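Local coordinates for variant surface glycoprotein MITAT 1.1 (Trypanosoma brucei brucei, PDB 5LY9), which forms, as a GPI-anchored glycoprotein, part of the dense surface coat whose antigenic variation lets the trypanosome evade the host immune response, at residues 123-128 / 181-186. Sequence-based numbering, arbitrary orientation.
Sequences CLVTTN and FQPTTS
Pro-183 shows how one proline ring can join two loops that share no hydrogen bond: it presses against the backbone at Thr-127 and Asn-128 and reaches Val-125. Both loops belong to the N-terminal domain of an A-type variant surface glycoprotein, in the lobe at one end of its long helices, the first following helix 62-114 and the second lying between strands 173-174 and 211-213.

The van der Waals contact centres on the ring. CG of Pro-183 lies 3.5 Å from the carbonyl carbon C of Asn-128 and 3.8 Å from its CA, while the neighbouring CB of Pro-183 comes within 4.0 Å of the backbone O of Thr-127. The apolar pairing is looser: CG2 of Val-125 approaches CD of Pro-183 at 4.4 Å; with chi1 at -63° CG1 and CG2 flank the backbone N, one on each side, and CG2 is nearer the proline.

Polar groups are held by partners beyond the ring. OD1 of Asn-128 is taken by Thr-131 OG1 and the backbone N of Asp-130; with chi1 at 57° the amide is turned to them, and the backbone of Asn-128 meets the ring. The N-terminal residues brace both loops, Leu-6 by backbone bonds to Cys-123 and Val-125, and Thr-4 through OG1 to the carbonyl O of Pro-183. The same two loops are also tied covalently, by the disulfide from SG of Cys-123 to SG of Cys-190.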
# COMPACT_ATOMS: atom_id res chain seq x y z
N CYS A 123 34.35 -11.26 -8.39
CA CYS A 123 33.17 -11.21 -9.28
C CYS A 123 32.64 -9.81 -9.63
O CYS A 123 32.07 -9.58 -10.71
CB CYS A 123 32.05 -12.09 -8.74
SG CYS A 123 32.29 -13.86 -8.88
N LEU A 124 32.77 -8.88 -8.72
CA LEU A 124 32.45 -7.49 -9.03
C LEU A 124 33.76 -6.78 -9.14
O LEU A 124 34.43 -6.57 -8.14
CB LEU A 124 31.59 -6.84 -7.95
CG LEU A 124 30.18 -7.42 -7.81
CD1 LEU A 124 29.45 -6.57 -6.76
CD2 LEU A 124 29.37 -7.48 -9.09
N VAL A 125 34.12 -6.45 -10.36
CA VAL A 125 35.39 -5.86 -10.64
C VAL A 125 35.25 -4.50 -11.29
O VAL A 125 34.14 -4.04 -11.60
CB VAL A 125 36.27 -6.82 -11.53
CG1 VAL A 125 36.56 -8.08 -10.77
CG2 VAL A 125 35.65 -7.09 -12.91
N THR A 126 36.38 -3.81 -11.47
CA THR A 126 36.34 -2.46 -11.97
C THR A 126 36.40 -2.49 -13.47
O THR A 126 35.35 -2.55 -14.17
CB THR A 126 37.42 -1.60 -11.32
OG1 THR A 126 38.70 -2.18 -11.67
CG2 THR A 126 37.22 -1.54 -9.86
N THR A 127 37.61 -2.45 -14.03
CA THR A 127 37.82 -2.39 -15.48
C THR A 127 38.71 -3.57 -15.98
O THR A 127 38.88 -3.71 -17.18
CB THR A 127 38.58 -1.11 -15.83
OG1 THR A 127 39.81 -1.11 -15.09
CG2 THR A 127 37.74 0.19 -15.51
N ASN A 128 39.15 -4.47 -15.09
CA ASN A 128 39.99 -5.63 -15.45
C ASN A 128 39.67 -6.73 -14.46
O ASN A 128 39.01 -6.53 -13.42
CB ASN A 128 41.50 -5.33 -15.38
CG ASN A 128 41.96 -4.84 -14.02
OD1 ASN A 128 42.03 -5.55 -13.04
ND2 ASN A 128 42.36 -3.62 -13.98
N PHE A 181 31.24 -6.93 -21.15
CA PHE A 181 30.87 -6.67 -19.70
C PHE A 181 31.71 -7.50 -18.71
O PHE A 181 31.59 -7.36 -17.52
CB PHE A 181 29.37 -6.86 -19.51
CG PHE A 181 28.56 -6.00 -20.42
CD1 PHE A 181 28.67 -4.60 -20.35
CD2 PHE A 181 27.70 -6.55 -21.32
CE1 PHE A 181 27.99 -3.81 -21.22
CE2 PHE A 181 26.96 -5.74 -22.20
CZ PHE A 181 27.12 -4.37 -22.15
N GLN A 182 32.58 -8.35 -19.22
CA GLN A 182 33.52 -9.19 -18.48
C GLN A 182 34.86 -9.00 -19.22
O GLN A 182 34.91 -9.14 -20.44
CB GLN A 182 33.10 -10.67 -18.51
CG GLN A 182 31.89 -10.95 -17.62
CD GLN A 182 31.27 -12.30 -17.98
OE1 GLN A 182 30.39 -12.39 -18.85
NE2 GLN A 182 31.83 -13.34 -17.38
N PRO A 183 35.90 -8.60 -18.50
CA PRO A 183 37.15 -8.24 -19.19
C PRO A 183 37.94 -9.45 -19.70
O PRO A 183 37.56 -10.64 -19.48
CB PRO A 183 37.94 -7.53 -18.10
CG PRO A 183 37.51 -8.21 -16.83
CD PRO A 183 36.01 -8.53 -17.06
N THR A 184 39.08 -9.15 -20.34
CA THR A 184 39.99 -10.20 -20.73
C THR A 184 40.52 -10.95 -19.52
O THR A 184 40.49 -10.46 -18.39
CB THR A 184 41.17 -9.60 -21.51
OG1 THR A 184 41.81 -8.59 -20.71
CG2 THR A 184 40.67 -8.89 -22.75
N THR A 185 41.08 -12.15 -19.78
CA THR A 185 41.62 -12.97 -18.70
C THR A 185 42.86 -12.24 -18.14
O THR A 185 43.55 -11.52 -18.86
CB THR A 185 42.04 -14.34 -19.16
OG1 THR A 185 42.84 -14.15 -20.31
CG2 THR A 185 40.89 -15.12 -19.50
N SER A 186 43.10 -12.44 -16.88
CA SER A 186 44.36 -12.00 -16.26
C SER A 186 44.60 -13.02 -15.21
O SER A 186 45.09 -14.11 -15.57
CB SER A 186 44.26 -10.55 -15.84
OG SER A 186 45.50 -10.09 -15.27